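PDB 7D5M: oxidoreductase from Azotobacter vinelandii, which binds NAD in a Rossmann-fold domain and, as a homologue of inositol dehydrogenase, probably oxidises a polyol or sugar-like substrate with that cofactor. Local coordinates for residues 146-151 and 317-322; 154-159 and 310-315; 230-233 and 237-240; 232-235 and 241-244. All blocks are in the same frame, centred on the assembly; numbering follows the deposited sequence.

Contact 1: 146-151 and 317-322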
loop_
_atom_site.group_PDB
_atom_site.type_symbol
_atom_site.label_atom_id
_atom_site.label_comp_id
_atom_site.label_asym_id
_atom_site.label_seq_id
_atom_site.Cartn_x
_atom_site.Cartn_y
_atom_site.Cartn_z
ATOM N N GLY A 146 -9.335 -20.274 9.264
ATOM C CA GLY A 146 -8.859 -20.141 10.648
ATOM C C GLY A 146 -8.481 -18.720 11.028
ATOM O O GLY A 146 -8.289 -18.459 12.237
ATOM N N HIS A 147 -8.303 -17.814 10.062
ATOM C CA HIS A 147 -7.937 -16.401 10.349
ATOM C C HIS A 147 -9.118 -15.695 11.024
ATOM O O HIS A 147 -10.236 -15.733 10.457
ATOM C CB HIS A 147 -7.465 -15.680 9.088
ATOM C CG HIS A 147 -6.055 -16.012 8.728
ATOM N ND1 HIS A 147 -5.725 -16.679 7.562
ATOM C CD2 HIS A 147 -4.892 -15.788 9.377
ATOM C CE1 HIS A 147 -4.417 -16.847 7.516
ATOM N NE2 HIS A 147 -3.888 -16.311 8.604
ATOM N N GLN A 148 -8.869 -15.081 12.188
ATOM C CA GLN A 148 -9.894 -14.398 13.025
ATOM C C GLN A 148 -10.768 -13.470 12.173
ATOM O O GLN A 148 -11.981 -13.372 12.449
ATOM C CB GLN A 148 -9.238 -13.567 14.131
ATOM C CG GLN A 148 -8.614 -14.392 15.257
ATOM C CD GLN A 148 -7.192 -14.835 14.998
ATOM O OE1 GLN A 148 -6.914 -15.603 14.077
ATOM N NE2 GLN A 148 -6.283 -14.411 15.859
ATOM N N LEU A 149 -10.197 -12.758 11.197
ATOM C CA LEU A 149 -10.980 -11.683 10.534
ATOM C C LEU A 149 -12.004 -12.269 9.562
ATOM O O LEU A 149 -12.896 -11.507 9.145
ATOM C CB LEU A 149 -10.043 -10.679 9.865
ATOM C CG LEU A 149 -9.313 -9.764 10.840
ATOM C CD1 LEU A 149 -8.297 -8.916 10.101
ATOM C CD2 LEU A 149 -10.291 -8.881 11.613
ATOM N N ILE A 150 -11.926 -13.568 9.243
ATOM C CA ILE A 150 -13.000 -14.239 8.457
ATOM C C ILE A 150 -14.276 -14.252 9.315
ATOM O O ILE A 150 -15.342 -13.891 8.786
ATOM C CB ILE A 150 -12.587 -15.640 7.972
ATOM C CG1 ILE A 150 -11.275 -15.622 7.182
ATOM C CG2 ILE A 150 -13.704 -16.271 7.163
ATOM C CD1 ILE A 150 -11.262 -14.648 6.015
ATOM N N GLU A 151 -14.153 -14.594 10.604
ATOM C CA GLU A 151 -15.275 -14.567 11.574
ATOM C C GLU A 151 -15.770 -13.122 11.736
ATOM O O GLU A 151 -16.995 -12.926 11.822
ATOM C CB GLU A 151 -14.854 -15.184 12.905
ATOM C CG GLU A 151 -15.783 -14.852 14.049
ATOM C CD GLU A 151 -17.210 -15.353 13.917
ATOM O OE1 GLU A 151 -17.461 -16.257 13.095
ATOM O OE2 GLU A 151 -18.063 -14.855 14.670
ATOM N N LEU A 317 -11.523 -14.468 20.063
ATOM C CA LEU A 317 -11.343 -15.709 20.871
ATOM C C LEU A 317 -9.951 -16.317 20.634
ATOM O O LEU A 317 -9.305 -16.727 21.614
ATOM C CB LEU A 317 -12.437 -16.710 20.508
ATOM C CG LEU A 317 -13.804 -16.465 21.146
ATOM C CD1 LEU A 317 -14.832 -17.415 20.558
ATOM C CD2 LEU A 317 -13.728 -16.615 22.661
ATOM N N ASP A 318 -9.485 -16.350 19.384
ATOM C CA ASP A 318 -8.284 -17.135 19.002
ATOM C C ASP A 318 -7.011 -16.280 19.003
ATOM O O ASP A 318 -5.960 -16.829 18.645
ATOM C CB ASP A 318 -8.494 -17.831 17.656
ATOM C CG ASP A 318 -9.525 -18.943 17.697
ATOM O OD1 ASP A 318 -9.884 -19.383 18.820
ATOM O OD2 ASP A 318 -9.969 -19.357 16.612
ATOM N N ASP A 319 -7.046 -15.027 19.468
ATOM C CA ASP A 319 -5.814 -14.200 19.525
ATOM C C ASP A 319 -4.791 -14.893 20.432
ATOM O O ASP A 319 -5.146 -15.230 21.571
ATOM C CB ASP A 319 -6.091 -12.773 19.985
ATOM C CG ASP A 319 -6.875 -11.949 18.978
ATOM O OD1 ASP A 319 -6.739 -12.205 17.757
ATOM O OD2 ASP A 319 -7.618 -11.055 19.424
ATOM N N ARG A 320 -3.574 -15.116 19.921
ATOM C CA ARG A 320 -2.467 -15.774 20.670
ATOM C C ARG A 320 -1.443 -14.729 21.115
ATOM O O ARG A 320 -0.615 -15.035 21.989
ATOM C CB ARG A 320 -1.815 -16.845 19.796
ATOM C CG ARG A 320 -2.755 -17.993 19.462
ATOM C CD ARG A 320 -2.370 -18.739 18.198
ATOM N NE ARG A 320 -3.407 -19.693 17.851
ATOM C CZ ARG A 320 -3.506 -20.931 18.335
ATOM N NH1 ARG A 320 -2.584 -21.407 19.158
ATOM N NH2 ARG A 320 -4.507 -21.706 17.967
ATOM N N ILE A 321 -1.511 -13.527 20.545
ATOM C CA ILE A 321 -0.670 -12.383 20.975
ATOM C C ILE A 321 -1.416 -11.085 20.648
ATOM O O ILE A 321 -2.323 -11.112 19.809
ATOM C CB ILE A 321 0.720 -12.477 20.317
ATOM C CG1 ILE A 321 1.731 -11.539 20.986
ATOM C CG2 ILE A 321 0.596 -12.269 18.814
ATOM C CD1 ILE A 321 3.176 -11.837 20.676
ATOM N N GLY A 322 -1.040 -10.003 21.323
ATOM C CA GLY A 322 -1.690 -8.687 21.216
ATOM C C GLY A 322 -1.694 -8.143 19.803
ATOM O O GLY A 322 -0.784 -8.477 19.007
HETATM O O HOH W 1 -10.128 -17.868 14.530
#
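The first turn of helix 148-158, in the C-terminal alpha/beta half of this Gfo/Idh/MocA-type oxidoreductase, meets the loop that precedes helix 329-349, and Gln148 reaches over to Asp318 and Asp319. The only direct hydrogen bond between the two segments runs from Gln148 NE2 to Asp319 OD1, 2.9 Å long and nearly straight at 164°. The acceptor lies in the amide plane of Gln148, whereas the carboxylate is met on its anti side and somewhat out of its own plane, the two flat groups being turned 48° apart. With chi1 at -72°, Gln148 CG lies beside its own backbone N and comes to 4.2 Å from Asp318 CB; the bend at the next bond turns the amide to Asp319. Glu327 OE1 is a second acceptor for the same amide nitrogen, and Asp319 OD1 also takes a salt bridge from Arg306, so both ends of the bond are held from outside as well. Asp318 answers the helix through water: one water molecule donates to Asp318 OD2 at 2.6 Å and to Gly146 O at 3.0 Å, tying the carboxylate to the backbone just ahead of the helix. Asp318 OD1 is hydrogen-bonded to Tyr338 OH, and Arg339 forms a salt bridge to OD2. This pairing probably keeps the buried carboxylate charged. Helix 329-349 thus flanks the contact, with Asn335 touching the side chains of both Gln148 and Asp318, while Ile150 packs against helix 202-217.

Contact 2: 154-159 and 310-315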
loop_
_atom_site.group_PDB
_atom_site.type_symbol
_atom_site.label_atom_id
_atom_site.label_comp_id
_atom_site.label_asym_id
_atom_site.label_seq_id
_atom_site.Cartn_x
_atom_site.Cartn_y
_atom_site.Cartn_z
ATOM N N ARG A 154 -17.915 -12.461 8.699
ATOM C CA ARG A 154 -19.193 -13.203 8.848
ATOM C C ARG A 154 -20.137 -12.395 9.739
ATOM O O ARG A 154 -21.311 -12.222 9.371
ATOM C CB ARG A 154 -18.979 -14.580 9.476
ATOM C CG ARG A 154 -20.264 -15.387 9.607
ATOM C CD ARG A 154 -20.156 -16.482 10.639
ATOM N NE ARG A 154 -20.039 -15.893 11.971
ATOM C CZ ARG A 154 -21.017 -15.277 12.639
ATOM N NH1 ARG A 154 -22.233 -15.150 12.125
ATOM N NH2 ARG A 154 -20.767 -14.786 13.838
ATOM N N ALA A 155 -19.643 -11.964 10.897
ATOM C CA ALA A 155 -20.447 -11.296 11.942
ATOM C C ALA A 155 -20.941 -9.947 11.417
ATOM O O ALA A 155 -22.102 -9.584 11.691
ATOM C CB ALA A 155 -19.642 -11.147 13.204
ATOM N N MET A 156 -20.086 -9.212 10.690
ATOM C CA MET A 156 -20.468 -7.880 10.152
ATOM C C MET A 156 -21.606 -8.057 9.145
ATOM O O MET A 156 -22.565 -7.260 9.165
ATOM C CB MET A 156 -19.275 -7.198 9.477
ATOM C CG MET A 156 -18.218 -6.759 10.455
ATOM S SD MET A 156 -16.728 -6.294 9.568
ATOM C CE MET A 156 -17.233 -4.720 8.873
ATOM N N ILE A 157 -21.497 -9.057 8.283
ATOM C CA ILE A 157 -22.500 -9.336 7.217
ATOM C C ILE A 157 -23.822 -9.701 7.900
ATOM O O ILE A 157 -24.864 -9.134 7.504
ATOM C CB ILE A 157 -21.988 -10.421 6.253
ATOM C CG1 ILE A 157 -20.825 -9.881 5.410
ATOM C CG2 ILE A 157 -23.113 -10.953 5.375
ATOM C CD1 ILE A 157 -20.041 -10.935 4.666
ATOM N N ALA A 158 -23.779 -10.600 8.888
ATOM C CA ALA A 158 -24.975 -11.085 9.621
ATOM C C ALA A 158 -25.684 -9.931 10.341
ATOM O O ALA A 158 -26.926 -9.999 10.460
ATOM C CB ALA A 158 -24.593 -12.187 10.570
ATOM N N ASP A 159 -24.950 -8.910 10.785
ATOM C CA ASP A 159 -25.479 -7.736 11.524
ATOM C C ASP A 159 -25.923 -6.629 10.549
ATOM O O ASP A 159 -26.311 -5.559 11.031
ATOM C CB ASP A 159 -24.439 -7.202 12.509
ATOM C CG ASP A 159 -25.011 -6.466 13.710
ATOM O OD1 ASP A 159 -26.238 -6.560 13.950
ATOM O OD2 ASP A 159 -24.220 -5.797 14.398
ATOM N N TYR A 310 -12.701 -3.275 19.063
ATOM C CA TYR A 310 -13.885 -2.948 18.226
ATOM C C TYR A 310 -14.361 -4.166 17.422
ATOM O O TYR A 310 -15.423 -4.056 16.789
ATOM C CB TYR A 310 -13.608 -1.752 17.314
ATOM C CG TYR A 310 -12.379 -1.853 16.443
ATOM C CD1 TYR A 310 -12.313 -2.757 15.392
ATOM C CD2 TYR A 310 -11.292 -1.015 16.650
ATOM C CE1 TYR A 310 -11.178 -2.861 14.605
ATOM C CE2 TYR A 310 -10.158 -1.085 15.853
ATOM C CZ TYR A 310 -10.109 -2.011 14.822
ATOM O OH TYR A 310 -9.000 -2.091 14.038
ATOM N N LEU A 311 -13.621 -5.281 17.420
ATOM C CA LEU A 311 -14.027 -6.498 16.668
ATOM C C LEU A 311 -15.161 -7.206 17.411
ATOM O O LEU A 311 -15.241 -7.096 18.649
ATOM C CB LEU A 311 -12.849 -7.466 16.500
ATOM C CG LEU A 311 -11.658 -6.941 15.702
ATOM C CD1 LEU A 311 -10.530 -7.959 15.709
ATOM C CD2 LEU A 311 -12.056 -6.601 14.271
ATOM N N HIS A 312 -15.956 -7.971 16.673
ATOM C CA HIS A 312 -16.963 -8.900 17.239
ATOM C C HIS A 312 -16.259 -9.905 18.151
ATOM O O HIS A 312 -15.122 -10.311 17.902
ATOM C CB HIS A 312 -17.759 -9.572 16.119
ATOM C CG HIS A 312 -18.768 -8.689 15.465
ATOM N ND1 HIS A 312 -20.093 -8.639 15.886
ATOM C CD2 HIS A 312 -18.678 -7.871 14.395
ATOM C CE1 HIS A 312 -20.762 -7.810 15.110
ATOM N NE2 HIS A 312 -19.916 -7.325 14.184
ATOM N N PRO A 313 -16.922 -10.360 19.241
ATOM C CA PRO A 313 -16.254 -11.197 20.238
ATOM C C PRO A 313 -15.741 -12.531 19.670
ATOM O O PRO A 313 -14.657 -12.941 20.070
ATOM C CB PRO A 313 -17.314 -11.388 21.344
ATOM C CG PRO A 313 -18.644 -11.077 20.662
ATOM C CD PRO A 313 -18.324 -10.063 19.580
ATOM N N GLY A 314 -16.475 -13.134 18.729
ATOM C CA GLY A 314 -16.066 -14.350 17.993
ATOM C C GLY A 314 -14.697 -14.188 17.345
ATOM O O GLY A 314 -13.959 -15.199 17.252
ATOM N N ALA A 315 -14.363 -12.973 16.907
ATOM C CA ALA A 315 -13.132 -12.667 16.144
ATOM C C ALA A 315 -11.938 -12.448 17.090
ATOM O O ALA A 315 -10.806 -12.374 16.578
ATOM C CB ALA A 315 -13.374 -11.490 15.225
#
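Ala155 CB sits over one face of the His312 ring, and this CH-pi contact is the tight part of the interface. Ala155 CB stands 3.6 Å from the centroid of the His312 ring and only 16° off the ring normal, shifted slightly toward the rim, and 3.5 Å from His312 CG, its closest ring atom. With chi1 at -75°, CG lies beside the backbone N of His312, an orientation that carries the imidazole to the helix. Met156 packs more loosely, its CG 4.1 Å from His312 CD2, and its side chain then leads away toward Leu292, Phe294 and Leu304 of the neighbouring strands. The contact is plain packing of the last turn of helix 148-158 against the long loop between strand 301-305 and helix 329-349, within the C-terminal alpha/beta domain. An alanine in place of His312 is likely to leave the Ala155 methyl without its aromatic cover and Glu161, which accepts a hydrogen bond from His312 NE2, without that partner. On the solvent side, Asp159 is exposed and merely approaches the ring edge: its OD2 lies 4.1 Å from His312 CE1, with the carboxylate and ring planes 77° apart.

Contact 3: 230-233 and 237-240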
loop_
_atom_site.group_PDB
_atom_site.type_symbol
_atom_site.label_atom_id
_atom_site.label_comp_id
_atom_site.label_asym_id
_atom_site.label_seq_id
_atom_site.Cartn_x
_atom_site.Cartn_y
_atom_site.Cartn_z
ATOM N N ARG A 230 -12.636 -22.183 -18.844
ATOM C CA ARG A 230 -11.311 -22.602 -18.334
ATOM C C ARG A 230 -10.337 -22.793 -19.493
ATOM O O ARG A 230 -10.768 -23.162 -20.611
ATOM C CB ARG A 230 -11.438 -23.840 -17.445
ATOM C CG ARG A 230 -11.574 -25.162 -18.188
ATOM C CD ARG A 230 -11.767 -26.320 -17.220
ATOM N NE ARG A 230 -12.085 -27.580 -17.883
ATOM C CZ ARG A 230 -11.800 -28.800 -17.421
ATOM N NH1 ARG A 230 -11.123 -28.969 -16.292
ATOM N NH2 ARG A 230 -12.183 -29.865 -18.113
ATOM N N GLN A 231 -9.061 -22.547 -19.209
ATOM C CA GLN A 231 -7.971 -22.583 -20.208
ATOM C C GLN A 231 -6.804 -23.401 -19.666
ATOM O O GLN A 231 -6.577 -23.421 -18.436
ATOM C CB GLN A 231 -7.515 -21.167 -20.565
ATOM C CG GLN A 231 -8.646 -20.245 -20.998
ATOM C CD GLN A 231 -9.421 -19.669 -19.839
ATOM O OE1 GLN A 231 -8.847 -19.286 -18.821
ATOM N NE2 GLN A 231 -10.732 -19.572 -20.001
ATOM N N SER A 232 -6.078 -24.046 -20.576
ATOM C CA SER A 232 -4.743 -24.633 -20.336
ATOM C C SER A 232 -3.740 -23.785 -21.121
ATOM O O SER A 232 -3.546 -24.037 -22.329
ATOM C CB SER A 232 -4.704 -26.097 -20.723
ATOM O OG SER A 232 -5.822 -26.798 -20.192
ATOM N N PHE A 233 -3.195 -22.738 -20.496
ATOM C CA PHE A 233 -2.230 -21.826 -21.165
ATOM C C PHE A 233 -0.908 -22.564 -21.384
ATOM O O PHE A 233 -0.279 -22.376 -22.439
ATOM C CB PHE A 233 -2.088 -20.518 -20.394
ATOM C CG PHE A 233 -3.233 -19.565 -20.623
ATOM C CD1 PHE A 233 -3.418 -18.956 -21.860
ATOM C CD2 PHE A 233 -4.132 -19.276 -19.610
ATOM C CE1 PHE A 233 -4.471 -18.081 -22.071
ATOM C CE2 PHE A 233 -5.197 -18.413 -19.829
ATOM C CZ PHE A 233 -5.360 -17.807 -21.056
ATOM N N ARG A 237 -0.947 -29.325 -20.213
ATOM C CA ARG A 237 -1.811 -29.620 -19.035
ATOM C C ARG A 237 -3.214 -30.050 -19.477
ATOM O O ARG A 237 -3.896 -30.721 -18.682
ATOM C CB ARG A 237 -1.882 -28.405 -18.109
ATOM C CG ARG A 237 -0.538 -28.049 -17.498
ATOM C CD ARG A 237 -0.552 -26.774 -16.677
ATOM N NE ARG A 237 0.791 -26.515 -16.190
ATOM C CZ ARG A 237 1.289 -25.328 -15.845
ATOM N NH1 ARG A 237 0.550 -24.229 -15.913
ATOM N NH2 ARG A 237 2.545 -25.251 -15.444
ATOM N N ALA A 238 -3.638 -29.691 -20.693
ATOM C CA ALA A 238 -4.980 -30.012 -21.224
ATOM C C ALA A 238 -5.253 -31.500 -21.010
ATOM O O ALA A 238 -4.371 -32.318 -21.253
ATOM C CB ALA A 238 -5.075 -29.630 -22.682
ATOM N N PRO A 239 -6.466 -31.901 -20.568
ATOM C CA PRO A 239 -7.596 -30.984 -20.377
ATOM C C PRO A 239 -7.680 -30.216 -19.043
ATOM O O PRO A 239 -8.659 -29.497 -18.855
ATOM C CB PRO A 239 -8.782 -31.960 -20.434
ATOM C CG PRO A 239 -8.240 -33.186 -19.751
ATOM C CD PRO A 239 -6.830 -33.303 -20.290
ATOM N N LEU A 240 -6.694 -30.377 -18.151
ATOM C CA LEU A 240 -6.699 -29.713 -16.821
ATOM C C LEU A 240 -6.316 -28.244 -17.018
ATOM O O LEU A 240 -5.366 -27.963 -17.775
ATOM C CB LEU A 240 -5.761 -30.432 -15.849
ATOM C CG LEU A 240 -6.385 -31.613 -15.097
ATOM C CD1 LEU A 240 -7.199 -32.490 -16.018
ATOM C CD2 LEU A 240 -5.328 -32.426 -14.368
HETATM O O HOH W 2 -8.452 -26.602 -19.856
#
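The chain turns back on itself just past the end of strand 223-231, bringing the CA atoms of Ser232 and Ala238 within 5.5 Å of each other, and a cis peptide bond precedes Pro239. Ser232 carries the contact from the strand side. Its OG donates to Leu240 O at 2.7 Å, approaching from above the carbonyl plane, 55° out of it. The hydroxyl lies beside the backbone N of Ser232 (chi1 -48°), where it also comes to 3.5 Å from Ala238 CA. A water donates to both Ser232 OG (2.7 Å) and Pro239 O (3.1 Å), so the one hydroxyl links two successive carbonyl groups of the loop. With an alanine here in place of Ser232, Leu240 O would probably lose this donor and the water one of its two acceptors. Arg230 lays the face of its guanidinium over Pro239 O, which stands 3.4 Å above the centre of the plane. The Arg230 side chain is extended from CG to NE, and its charged end is paired elsewhere: NH1 with Glu241 and NH2 with Asp381. Arg237 likewise sends its guanidinium out of the contact, to Glu182. Helix 363-381 lines the side chain of Arg230 through Val377 and Ala380, and strand 243-250, reached through this loop, returns antiparallel beside strand 223-231.

Contact 4: 232-235 and 241-244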
loop_
_atom_site.group_PDB
_atom_site.type_symbol
_atom_site.label_atom_id
_atom_site.label_comp_id
_atom_site.label_asym_id
_atom_site.label_seq_id
_atom_site.Cartn_x
_atom_site.Cartn_y
_atom_site.Cartn_z
ATOM N N SER A 232 -6.078 -24.046 -20.576
ATOM C CA SER A 232 -4.743 -24.633 -20.336
ATOM C C SER A 232 -3.740 -23.785 -21.121
ATOM O O SER A 232 -3.546 -24.037 -22.329
ATOM C CB SER A 232 -4.704 -26.097 -20.723
ATOM O OG SER A 232 -5.822 -26.798 -20.192
ATOM N N PHE A 233 -3.195 -22.738 -20.496
ATOM C CA PHE A 233 -2.230 -21.826 -21.165
ATOM C C PHE A 233 -0.908 -22.564 -21.384
ATOM O O PHE A 233 -0.279 -22.376 -22.439
ATOM C CB PHE A 233 -2.088 -20.518 -20.394
ATOM C CG PHE A 233 -3.233 -19.565 -20.623
ATOM C CD1 PHE A 233 -3.418 -18.956 -21.860
ATOM C CD2 PHE A 233 -4.132 -19.276 -19.610
ATOM C CE1 PHE A 233 -4.471 -18.081 -22.071
ATOM C CE2 PHE A 233 -5.197 -18.413 -19.829
ATOM C CZ PHE A 233 -5.360 -17.807 -21.056
ATOM N N VAL A 234 -0.497 -23.381 -20.415
ATOM C CA VAL A 234 0.566 -24.400 -20.634
ATOM C C VAL A 234 -0.138 -25.600 -21.271
ATOM O O VAL A 234 -0.821 -26.348 -20.566
ATOM C CB VAL A 234 1.334 -24.734 -19.350
ATOM C CG1 VAL A 234 2.363 -25.828 -19.584
ATOM C CG2 VAL A 234 1.999 -23.493 -18.787
ATOM N N LYS A 235 -0.040 -25.693 -22.595
ATOM C CA LYS A 235 -0.915 -26.539 -23.451
ATOM C C LYS A 235 -0.876 -28.002 -23.001
ATOM O O LYS A 235 -1.936 -28.661 -23.087
ATOM C CB LYS A 235 -0.470 -26.433 -24.910
ATOM C CG LYS A 235 -0.494 -25.028 -25.481
ATOM C CD LYS A 235 -1.893 -24.509 -25.689
ATOM C CE LYS A 235 -2.001 -23.418 -26.742
ATOM N NZ LYS A 235 -0.993 -23.547 -27.822
ATOM N N GLU A 241 -7.077 -27.361 -16.379
ATOM C CA GLU A 241 -7.000 -25.889 -16.545
ATOM C C GLU A 241 -5.977 -25.285 -15.574
ATOM O O GLU A 241 -5.968 -25.670 -14.394
ATOM C CB GLU A 241 -8.397 -25.280 -16.378
ATOM C CG GLU A 241 -8.904 -25.136 -14.945
ATOM C CD GLU A 241 -9.166 -26.411 -14.162
ATOM O OE1 GLU A 241 -9.350 -27.477 -14.785
ATOM O OE2 GLU A 241 -9.190 -26.332 -12.923
ATOM N N ASP A 242 -5.186 -24.316 -16.044
ATOM C CA ASP A 242 -4.294 -23.511 -15.169
ATOM C C ASP A 242 -4.866 -22.101 -15.002
ATOM O O ASP A 242 -4.211 -21.275 -14.337
ATOM C CB ASP A 242 -2.846 -23.521 -15.659
ATOM C CG ASP A 242 -2.660 -23.180 -17.128
ATOM O OD1 ASP A 242 -3.573 -22.579 -17.722
ATOM O OD2 ASP A 242 -1.595 -23.520 -17.661
ATOM N N ASN A 243 -6.060 -21.859 -15.539
ATOM C CA ASN A 243 -6.774 -20.570 -15.399
ATOM C C ASN A 243 -8.262 -20.833 -15.573
ATOM O O ASN A 243 -8.611 -21.658 -16.436
ATOM C CB ASN A 243 -6.267 -19.560 -16.423
ATOM C CG ASN A 243 -6.703 -18.156 -16.081
ATOM O OD1 ASN A 243 -6.205 -17.579 -15.118
ATOM N ND2 ASN A 243 -7.642 -17.614 -16.845
ATOM N N ALA A 244 -9.114 -20.172 -14.799
ATOM C CA ALA A 244 -10.570 -20.320 -14.973
ATOM C C ALA A 244 -11.319 -19.103 -14.438
ATOM O O ALA A 244 -10.858 -18.453 -13.465
ATOM C CB ALA A 244 -11.027 -21.594 -14.316
#
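The Asp242 carboxylate grips two successive backbone N-H groups of the loop, those of Phe233 and Val234. Asp242 OD1 accepts from Phe233 N at 2.8 Å and 165°, and Asp242 OD2 from Val234 N at 3.0 Å and 169°, each oxygen using its syn lone pair. With chi1 at 50°, Asp242 CG lies between its own backbone N and carbonyl carbon, which turns the carboxylate to the loop. Val234 adds packing, its CB 3.6 Å from Asp242 OD2. The plane of the Phe233 ring is nearly parallel to that of the carboxylate, and at its edge the ring meets Asn243, whose CB lies 3.7 Å from Phe233 CE2.

A second layer holds these groups in place. Arg237 forms a salt bridge to Asp242 OD2, so this buried carboxylate is probably kept ionised. The Asn243 amide is fixed at both ends, OD1 by Ser261 and Trp259, ND2 by Gln231 OE1. Glu241, besides its pairing with Arg230, accepts a hydrogen bond from the backbone N of Leu203. Arg166 of the fourth subunit packs on Phe233 and Val234.

Asp242 and Asn243 both face Gln231 across the strand pair, a classic beta bulge at the start of strand 243-250. Strand 223-231 lies on one flank of that strand and strand 255-261 on the other.

Contacts 1 and 2 share helix 148-158 and the loop before helix 329-349, their centres about 12 Å apart, and they touch through Leu149 and Leu311 among others. Contact 1 is buried and polar, contact 2 partly buried and built mainly on packing against an imidazole. The centres of contacts 3 and 4 lie about 35 to 40 Å from those of contacts 1 and 2, and both belong to the hairpin of strands 223-231 and 243-250. They share Ser232 and Phe233 and lie against each other, centres about 4 Å apart. Here side chains bind main-chain atoms: a hydroxyl to a carbonyl in the partly buried contact 3, a carboxylate to N-H groups in the buried contact 4.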